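Local coordinates for ABC transporter sugar binding protein (Xanthomonas axonopodis pv. citri, PDB 3UOR), which probably binds maltose or related sugars in the periplasm and hands them to an ABC transporter for uptake, at residues A[376-390]-A[401-413]. Residues are numbered along the deposited sequence; the frame is centred on the assembly and turned at random.
Sequences EWERIVQEMRLVTER and AVQELDQRVDEIL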
ATOM      1  N   GLU A 376      13.655   8.080  -5.876  1.00 30.81           N
ATOM      2  CA  GLU A 376      13.018   9.349  -5.507  1.00 41.25           C
ATOM      3  C   GLU A 376      11.482   9.342  -5.495  1.00 41.22           C
ATOM      4  O   GLU A 376      10.838  10.397  -5.364  1.00 34.24           O
ATOM      5  CB  GLU A 376      13.592  10.517  -6.320  1.00 39.78           C
ATOM      6  CG  GLU A 376      13.920  10.223  -7.762  1.00 47.18           C
ATOM      7  CD  GLU A 376      15.208   9.405  -7.977  1.00 43.24           C
ATOM      8  OE1 GLU A 376      16.337   9.923  -7.836  1.00 37.59           O
ATOM      9  OE2 GLU A 376      15.079   8.231  -8.347  1.00 44.30           O
ATOM     10  N   TRP A 377      10.900   8.149  -5.586  1.00 30.37           N
ATOM     11  CA  TRP A 377       9.440   8.023  -5.612  1.00 30.47           C
ATOM     12  C   TRP A 377       8.726   8.676  -4.414  1.00 34.77           C
ATOM     13  O   TRP A 377       7.724   9.347  -4.586  1.00 31.76           O
ATOM     14  CB  TRP A 377       8.970   6.559  -5.774  1.00 27.67           C
ATOM     15  CG  TRP A 377       7.494   6.526  -5.891  1.00 25.48           C
ATOM     16  CD1 TRP A 377       6.598   6.081  -4.954  1.00 23.41           C
ATOM     17  CD2 TRP A 377       6.719   7.059  -6.970  1.00 24.02           C
ATOM     18  NE1 TRP A 377       5.315   6.264  -5.418  1.00 23.34           N
ATOM     19  CE2 TRP A 377       5.370   6.879  -6.646  1.00 23.55           C
ATOM     20  CE3 TRP A 377       7.044   7.646  -8.197  1.00 24.50           C
ATOM     21  CZ2 TRP A 377       4.341   7.264  -7.504  1.00 28.32           C
ATOM     22  CZ3 TRP A 377       6.044   8.025  -9.034  1.00 25.87           C
ATOM     23  CH2 TRP A 377       4.697   7.836  -8.694  1.00 33.22           C
ATOM     24  N   GLU A 378       9.223   8.488  -3.205  1.00 31.81           N
ATOM     25  CA  GLU A 378       8.542   9.093  -2.064  1.00 40.01           C
ATOM     26  C   GLU A 378       8.508  10.619  -2.140  1.00 37.75           C
ATOM     27  O   GLU A 378       7.484  11.219  -1.850  1.00 41.37           O
ATOM     28  CB  GLU A 378       9.157   8.648  -0.742  1.00 46.69           C
ATOM     29  CG  GLU A 378       8.645   7.287  -0.293  1.00 71.73           C
ATOM     30  CD  GLU A 378       8.995   6.974   1.157  1.00 89.51           C
ATOM     31  OE1 GLU A 378      10.200   6.836   1.474  1.00 85.03           O
ATOM     32  OE2 GLU A 378       8.058   6.865   1.980  1.00 99.45           O
ATOM     33  N   ARG A 379       9.616  11.243  -2.534  1.00 29.55           N
ATOM     34  CA  ARG A 379       9.636  12.688  -2.743  1.00 33.76           C
ATOM     35  C   ARG A 379       8.597  13.079  -3.798  1.00 33.37           C
ATOM     36  O   ARG A 379       7.839  14.022  -3.633  1.00 37.70           O
ATOM     37  CB  ARG A 379      11.020  13.148  -3.201  1.00 33.28           C
ATOM     38  CG  ARG A 379      12.088  13.093  -2.111  1.00 49.58           C
ATOM     39  CD  ARG A 379      13.504  13.135  -2.700  1.00 55.83           C
ATOM     40  NE  ARG A 379      13.902  14.481  -3.112  1.00 66.75           N
ATOM     41  CZ  ARG A 379      14.896  14.735  -3.963  1.00 69.75           C
ATOM     42  NH1 ARG A 379      15.574  13.720  -4.498  1.00 63.92           N
ATOM     43  NH2 ARG A 379      15.207  15.998  -4.284  1.00 68.23           N
ATOM     44  N   ILE A 380       8.558  12.327  -4.882  1.00 30.35           N
ATOM     45  CA  ILE A 380       7.626  12.617  -5.951  1.00 31.71           C
ATOM     46  C   ILE A 380       6.164  12.644  -5.486  1.00 32.01           C
ATOM     47  O   ILE A 380       5.438  13.596  -5.791  1.00 34.30           O
ATOM     48  CB  ILE A 380       7.854  11.660  -7.135  1.00 28.17           C
ATOM     49  CG1 ILE A 380       9.188  12.015  -7.797  1.00 29.88           C
ATOM     50  CG2 ILE A 380       6.698  11.737  -8.123  1.00 27.13           C
ATOM     51  CD1 ILE A 380       9.742  10.932  -8.729  1.00 24.85           C
ATOM     52  N   VAL A 381       5.720  11.641  -4.726  1.00 33.77           N
ATOM     53  CA  VAL A 381       4.318  11.646  -4.319  1.00 34.13           C
ATOM     54  C   VAL A 381       4.026  12.715  -3.304  1.00 32.56           C
ATOM     55  O   VAL A 381       2.898  13.177  -3.243  1.00 36.36           O
ATOM     56  CB  VAL A 381       3.738  10.286  -3.816  1.00 33.67           C
ATOM     57  CG1 VAL A 381       3.710   9.281  -4.917  1.00 36.01           C
ATOM     58  CG2 VAL A 381       4.484   9.782  -2.625  1.00 26.35           C
ATOM     59  N   GLN A 382       5.016  13.103  -2.500  1.00 33.38           N
ATOM     60  CA  GLN A 382       4.835  14.263  -1.639  1.00 30.32           C
ATOM     61  C   GLN A 382       4.561  15.527  -2.457  1.00 38.50           C
ATOM     62  O   GLN A 382       3.687  16.301  -2.101  1.00 41.89           O
ATOM     63  CB  GLN A 382       6.019  14.480  -0.686  1.00 41.37           C
ATOM     64  CG  GLN A 382       6.113  13.441   0.455  1.00 49.04           C
ATOM     65  CD  GLN A 382       4.757  13.123   1.109  1.00 60.37           C
ATOM     66  OE1 GLN A 382       3.895  13.996   1.255  1.00 70.37           O
ATOM     67  NE2 GLN A 382       4.575  11.868   1.511  1.00 55.68           N
ATOM     68  N   GLU A 383       5.306  15.756  -3.536  1.00 31.21           N
ATOM     69  CA  GLU A 383       4.998  16.899  -4.410  1.00 28.61           C
ATOM     70  C   GLU A 383       3.593  16.753  -4.995  1.00 35.05           C
ATOM     71  O   GLU A 383       2.831  17.709  -5.021  1.00 31.78           O
ATOM     72  CB  GLU A 383       6.001  17.032  -5.553  1.00 25.36           C
ATOM     73  CG  GLU A 383       7.424  17.328  -5.092  1.00 40.78           C
ATOM     74  CD  GLU A 383       7.523  18.677  -4.397  1.00 40.72           C
ATOM     75  OE1 GLU A 383       6.798  19.607  -4.806  1.00 44.32           O
ATOM     76  OE2 GLU A 383       8.311  18.790  -3.449  1.00 47.27           O
ATOM     77  N   MET A 384       3.239  15.545  -5.433  1.00 25.30           N
ATOM     78  CA  MET A 384       1.962  15.352  -6.091  1.00 28.26           C
ATOM     79  C   MET A 384       0.867  15.795  -5.141  1.00 34.10           C
ATOM     80  O   MET A 384      -0.069  16.470  -5.531  1.00 33.20           O
ATOM     81  CB  MET A 384       1.730  13.884  -6.460  1.00 20.76           C
ATOM     82  CG  MET A 384       0.261  13.571  -6.824  1.00 25.97           C
ATOM     83  SD  MET A 384       0.025  11.812  -7.067  1.00 36.62           S
ATOM     84  CE  MET A 384      -0.032  11.304  -5.352  1.00 27.16           C
ATOM     85  N   ARG A 385       0.983  15.393  -3.888  1.00 30.88           N
ATOM     86  CA  ARG A 385      -0.065  15.656  -2.931  1.00 35.63           C
ATOM     87  C   ARG A 385      -0.147  17.160  -2.591  1.00 38.11           C
ATOM     88  O   ARG A 385      -1.234  17.698  -2.353  1.00 28.66           O
ATOM     89  CB  ARG A 385       0.212  14.856  -1.673  1.00 40.89           C
ATOM     90  CG  ARG A 385      -0.774  15.113  -0.600  1.00 53.38           C
ATOM     91  CD  ARG A 385      -0.244  14.641   0.715  1.00 63.75           C
ATOM     92  NE  ARG A 385       0.800  15.495   1.273  1.00 71.16           N
ATOM     93  CZ  ARG A 385       0.632  16.774   1.584  1.00 77.19           C
ATOM     94  NH1 ARG A 385      -0.532  17.387   1.341  1.00 72.02           N
ATOM     95  NH2 ARG A 385       1.641  17.447   2.116  1.00 83.55           N
ATOM     96  N   LEU A 386       0.998  17.836  -2.568  1.00 30.10           N
ATOM     97  CA  LEU A 386       1.003  19.268  -2.260  1.00 33.25           C
ATOM     98  C   LEU A 386       0.266  20.020  -3.343  1.00 32.73           C
ATOM     99  O   LEU A 386      -0.481  20.949  -3.075  1.00 42.00           O
ATOM    100  CB  LEU A 386       2.426  19.821  -2.160  1.00 36.78           C
ATOM    101  CG  LEU A 386       3.207  19.418  -0.910  1.00 56.90           C
ATOM    102  CD1 LEU A 386       4.603  20.041  -0.919  1.00 54.45           C
ATOM    103  CD2 LEU A 386       2.442  19.829   0.335  1.00 63.62           C
ATOM    104  N   VAL A 387       0.496  19.617  -4.578  1.00 34.54           N
ATOM    105  CA  VAL A 387      -0.130  20.262  -5.720  1.00 35.49           C
ATOM    106  C   VAL A 387      -1.616  19.979  -5.741  1.00 38.63           C
ATOM    107  O   VAL A 387      -2.413  20.870  -6.001  1.00 41.59           O
ATOM    108  CB  VAL A 387       0.495  19.794  -7.029  1.00 34.52           C
ATOM    109  CG1 VAL A 387      -0.421  20.083  -8.166  1.00 41.05           C
ATOM    110  CG2 VAL A 387       1.825  20.493  -7.236  1.00 30.92           C
ATOM    111  N   THR A 388      -2.010  18.746  -5.442  1.00 27.80           N
ATOM    112  CA  THR A 388      -3.431  18.416  -5.545  1.00 34.51           C
ATOM    113  C   THR A 388      -4.249  19.116  -4.457  1.00 33.48           C
ATOM    114  O   THR A 388      -5.381  19.524  -4.691  1.00 37.83           O
ATOM    115  CB  THR A 388      -3.690  16.889  -5.520  1.00 34.51           C
ATOM    116  OG1 THR A 388      -3.221  16.349  -4.278  1.00 35.01           O
ATOM    117  CG2 THR A 388      -2.952  16.220  -6.659  1.00 31.05           C
ATOM    118  N   GLU A 389      -3.682  19.258  -3.266  1.00 30.62           N
ATOM    119  CA  GLU A 389      -4.389  19.968  -2.216  1.00 38.96           C
ATOM    120  C   GLU A 389      -4.586  21.433  -2.624  1.00 43.42           C
ATOM    121  O   GLU A 389      -5.579  22.064  -2.267  1.00 38.52           O
ATOM    122  CB  GLU A 389      -3.632  19.873  -0.909  1.00 41.86           C
ATOM    123  CG  GLU A 389      -4.288  20.595   0.240  1.00 43.50           C
ATOM    124  CD  GLU A 389      -3.499  20.439   1.519  1.00 60.45           C
ATOM    125  OE1 GLU A 389      -2.266  20.228   1.435  1.00 76.91           O
ATOM    126  OE2 GLU A 389      -4.098  20.528   2.604  1.00 59.22           O
ATOM    127  N   ARG A 390      -3.653  21.963  -3.403  1.00 38.11           N
ATOM    128  CA  ARG A 390      -3.773  23.342  -3.871  1.00 37.99           C
ATOM    129  C   ARG A 390      -4.874  23.444  -4.918  1.00 41.23           C
ATOM    130  O   ARG A 390      -5.629  24.412  -4.948  1.00 38.61           O
ATOM    131  CB  ARG A 390      -2.456  23.821  -4.469  1.00 38.41           C
ATOM    132  CG  ARG A 390      -2.174  25.284  -4.236  1.00 59.65           C
ATOM    133  CD  ARG A 390      -0.675  25.481  -4.082  1.00 67.80           C
ATOM    134  NE  ARG A 390       0.021  24.978  -5.259  1.00 69.57           N
ATOM    135  CZ  ARG A 390       1.194  24.355  -5.238  1.00 61.94           C
ATOM    136  NH1 ARG A 390       1.824  24.148  -4.085  1.00 56.88           N
ATOM    137  NH2 ARG A 390       1.736  23.941  -6.376  1.00 57.86           N
ATOM    138  N   ALA A 401      -1.479  22.979 -12.518  1.00 33.61           N
ATOM    139  CA  ALA A 401      -1.097  21.961 -11.538  1.00 34.62           C
ATOM    140  C   ALA A 401      -0.130  20.969 -12.163  1.00 34.76           C
ATOM    141  O   ALA A 401       0.973  20.783 -11.663  1.00 35.11           O
ATOM    142  CB  ALA A 401      -2.327  21.225 -11.018  1.00 33.95           C
ATOM    143  N   VAL A 402      -0.525  20.341 -13.268  1.00 35.31           N
ATOM    144  CA  VAL A 402       0.285  19.246 -13.825  1.00 38.31           C
ATOM    145  C   VAL A 402       1.599  19.756 -14.445  1.00 39.81           C
ATOM    146  O   VAL A 402       2.633  19.085 -14.417  1.00 41.16           O
ATOM    147  CB  VAL A 402      -0.526  18.369 -14.815  1.00 33.39           C
ATOM    148  CG1 VAL A 402      -1.774  17.800 -14.117  1.00 26.57           C
ATOM    149  CG2 VAL A 402      -0.949  19.192 -16.032  1.00 37.15           C
ATOM    150  N   GLN A 403       1.563  20.964 -14.978  1.00 36.80           N
ATOM    151  CA  GLN A 403       2.758  21.592 -15.528  1.00 43.12           C
ATOM    152  C   GLN A 403       3.775  21.811 -14.409  1.00 36.02           C
ATOM    153  O   GLN A 403       4.976  21.518 -14.536  1.00 34.66           O
ATOM    154  CB  GLN A 403       2.376  22.945 -16.149  1.00 39.91           C
ATOM    155  CG  GLN A 403       3.545  23.715 -16.736  1.00 71.35           C
ATOM    156  CD  GLN A 403       3.512  23.741 -18.257  1.00 95.06           C
ATOM    157  OE1 GLN A 403       2.463  23.514 -18.870  1.00100.31           O
ATOM    158  NE2 GLN A 403       4.660  24.018 -18.874  1.00100.42           N
ATOM    159  N   GLU A 404       3.272  22.346 -13.308  1.00 31.36           N
ATOM    160  CA  GLU A 404       4.103  22.664 -12.163  1.00 35.42           C
ATOM    161  C   GLU A 404       4.616  21.375 -11.525  1.00 37.77           C
ATOM    162  O   GLU A 404       5.782  21.288 -11.158  1.00 36.13           O
ATOM    163  CB  GLU A 404       3.288  23.468 -11.149  1.00 31.26           C
ATOM    164  CG  GLU A 404       4.024  23.742  -9.864  1.00 48.64           C
ATOM    165  CD  GLU A 404       3.291  24.697  -8.923  1.00 59.81           C
ATOM    166  OE1 GLU A 404       2.257  25.300  -9.301  1.00 48.75           O
ATOM    167  OE2 GLU A 404       3.777  24.843  -7.784  1.00 71.72           O
ATOM    168  N   LEU A 405       3.743  20.371 -11.401  1.00 29.87           N
ATOM    169  CA  LEU A 405       4.153  19.087 -10.814  1.00 34.39           C
ATOM    170  C   LEU A 405       5.289  18.472 -11.618  1.00 31.11           C
ATOM    171  O   LEU A 405       6.320  18.117 -11.051  1.00 34.53           O
ATOM    172  CB  LEU A 405       2.973  18.120 -10.703  1.00 25.90           C
ATOM    173  CG  LEU A 405       3.206  16.759 -10.049  1.00 31.68           C
ATOM    174  CD1 LEU A 405       3.893  16.880  -8.682  1.00 26.45           C
ATOM    175  CD2 LEU A 405       1.867  16.064  -9.902  1.00 27.90           C
ATOM    176  N   ASP A 406       5.118  18.369 -12.936  1.00 30.63           N
ATOM    177  CA  ASP A 406       6.215  17.922 -13.803  1.00 30.38           C
ATOM    178  C   ASP A 406       7.525  18.714 -13.622  1.00 38.22           C
ATOM    179  O   ASP A 406       8.618  18.119 -13.622  1.00 28.92           O
ATOM    180  CB  ASP A 406       5.796  17.879 -15.284  1.00 28.47           C
ATOM    181  CG  ASP A 406       5.159  16.535 -15.667  1.00 34.49           C
ATOM    182  OD1 ASP A 406       5.224  15.586 -14.846  1.00 32.84           O
ATOM    183  OD2 ASP A 406       4.618  16.419 -16.788  1.00 40.36           O
ATOM    184  N   GLN A 407       7.428  20.037 -13.474  1.00 32.66           N
ATOM    185  CA  GLN A 407       8.618  20.839 -13.216  1.00 31.09           C
ATOM    186  C   GLN A 407       9.285  20.385 -11.933  1.00 30.57           C
ATOM    187  O   GLN A 407      10.481  20.178 -11.912  1.00 35.00           O
ATOM    188  CB  GLN A 407       8.311  22.340 -13.110  1.00 31.48           C
ATOM    189  CG  GLN A 407       7.946  23.019 -14.410  1.00 52.29           C
ATOM    190  CD  GLN A 407       7.734  24.522 -14.230  1.00 67.44           C
ATOM    191  OE1 GLN A 407       6.712  25.079 -14.654  1.00 67.39           O
ATOM    192  NE2 GLN A 407       8.700  25.182 -13.581  1.00 68.99           N
ATOM    193  N   ARG A 408       8.518  20.250 -10.854  1.00 28.55           N
ATOM    194  CA  ARG A 408       9.094  19.796  -9.587  1.00 29.80           C
ATOM    195  C   ARG A 408       9.684  18.393  -9.746  1.00 31.64           C
ATOM    196  O   ARG A 408      10.782  18.111  -9.271  1.00 34.18           O
ATOM    197  CB  ARG A 408       8.046  19.809  -8.466  1.00 31.01           C
ATOM    198  CG  ARG A 408       7.495  21.219  -8.119  1.00 43.58           C
ATOM    199  CD  ARG A 408       8.623  22.220  -7.772  1.00 55.17           C
ATOM    200  NE  ARG A 408       8.407  23.497  -8.454  1.00 71.62           N
ATOM    201  CZ  ARG A 408       9.211  24.003  -9.383  1.00 72.53           C
ATOM    202  NH1 ARG A 408      10.310  23.365  -9.722  1.00 72.26           N
ATOM    203  NH2 ARG A 408       8.920  25.155  -9.966  1.00 85.39           N
ATOM    204  N   VAL A 409       8.965  17.509 -10.426  1.00 29.71           N
ATOM    205  CA  VAL A 409       9.427  16.119 -10.536  1.00 30.30           C
ATOM    206  C   VAL A 409      10.685  16.033 -11.406  1.00 28.07           C
ATOM    207  O   VAL A 409      11.626  15.326 -11.075  1.00 36.64           O
ATOM    208  CB  VAL A 409       8.309  15.181 -11.036  1.00 31.88           C
ATOM    209  CG1 VAL A 409       8.849  13.748 -11.282  1.00 24.07           C
ATOM    210  CG2 VAL A 409       7.156  15.167 -10.012  1.00 26.26           C
ATOM    211  N   ASP A 410      10.720  16.808 -12.482  1.00 27.45           N
ATOM    212  CA  ASP A 410      11.908  16.893 -13.323  1.00 28.79           C
ATOM    213  C   ASP A 410      13.150  17.360 -12.561  1.00 34.90           C
ATOM    214  O   ASP A 410      14.253  16.879 -12.839  1.00 35.71           O
ATOM    215  CB  ASP A 410      11.630  17.784 -14.542  1.00 30.81           C
ATOM    216  CG  ASP A 410      10.676  17.122 -15.530  1.00 34.96           C
ATOM    217  OD1 ASP A 410      10.341  15.950 -15.308  1.00 34.88           O
ATOM    218  OD2 ASP A 410      10.277  17.748 -16.528  1.00 40.11           O
ATOM    219  N   GLU A 411      12.981  18.283 -11.608  1.00 28.30           N
ATOM    220  CA  GLU A 411      14.095  18.668 -10.728  1.00 27.31           C
ATOM    221  C   GLU A 411      14.495  17.529  -9.807  1.00 30.06           C
ATOM    222  O   GLU A 411      15.683  17.194  -9.678  1.00 26.88           O
ATOM    223  CB  GLU A 411      13.746  19.920  -9.907  1.00 29.54           C
ATOM    224  CG  GLU A 411      13.360  21.064 -10.794  1.00 34.96           C
ATOM    225  CD  GLU A 411      12.882  22.279 -10.026  1.00 44.10           C
ATOM    226  OE1 GLU A 411      12.575  22.131  -8.820  1.00 38.46           O
ATOM    227  OE2 GLU A 411      12.812  23.373 -10.650  1.00 46.51           O
ATOM    228  N   ILE A 412      13.508  16.915  -9.162  1.00 28.81           N
ATOM    229  CA  ILE A 412      13.795  15.765  -8.294  1.00 31.70           C
ATOM    230  C   ILE A 412      14.586  14.674  -9.042  1.00 27.51           C
ATOM    231  O   ILE A 412      15.537  14.084  -8.506  1.00 30.17           O
ATOM    232  CB  ILE A 412      12.491  15.205  -7.686  1.00 36.39           C
ATOM    233  CG1 ILE A 412      11.920  16.210  -6.677  1.00 37.62           C
ATOM    234  CG2 ILE A 412      12.743  13.859  -7.041  1.00 26.38           C
ATOM    235  CD1 ILE A 412      10.498  15.970  -6.304  1.00 37.91           C
ATOM    236  N   LEU A 413      14.234  14.450 -10.302  1.00 27.10           N
ATOM    237  CA  LEU A 413      14.856  13.382 -11.089  1.00 31.62           C
ATOM    238  C   LEU A 413      16.140  13.822 -11.780  1.00 36.53           C
ATOM    239  O   LEU A 413      16.711  13.064 -12.559  1.00 32.64           O
ATOM    240  CB  LEU A 413      13.866  12.853 -12.138  1.00 28.88           C
ATOM    241  CG  LEU A 413      12.627  12.130 -11.579  1.00 36.15           C
ATOM    242  CD1 LEU A 413      11.590  11.856 -12.663  1.00 31.72           C
ATOM    243  CD2 LEU A 413      13.045  10.837 -10.905  1.00 29.19           C
TER
HETATM  244  O   HOH W   1      17.544  12.203  -9.177  1.00 29.82           O
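Helices 377-390 and 401-412 run antiparallel, their axes 9.8 Å apart at closest approach and 158° between directions, so that I380 lies level with V409, M384 with L405 and V387 with A401. V387 and A401 meet near the end where the chain reverses, CG1 of V387 3.6 Å from CB of A401; a residue as small as alanine probably helps the backbones approach here. Next along, L405 holds CG anti to its backbone N (chi1 -177°); with chi2 at 51°, this sets CD1 against the backbone of 376-390, 3.6 Å from M384 N. I380 crosses V409 at about a right angle, its CD1 3.9 Å from V409 CG1; beta-branched residues, with few rotamers on a helix, suit this spot. I412, the residue with the largest share of the interface, places CG2 over the centre of one face of the R379 guanidinium and CD1 3.6 Å from E383 CG, so a flat guanidinium face covers one methyl and a methylene the other. Polar groups close the two ends. R390 NH2 forms a salt bridge of 2.6 Å with E404 OE2, while the Q396 amide, in the connection, bridges the pair, hydrogen-bonding to R390 NE through OE1 and to E404 OE1 through NE2; at the other end a water donates to both E376 OE1 and I412 O. With F218 against I380 and L405, the pair is an antiparallel helical hairpin within the solute-binding protein fold, laid against helix 221-235, where F223 meets M384.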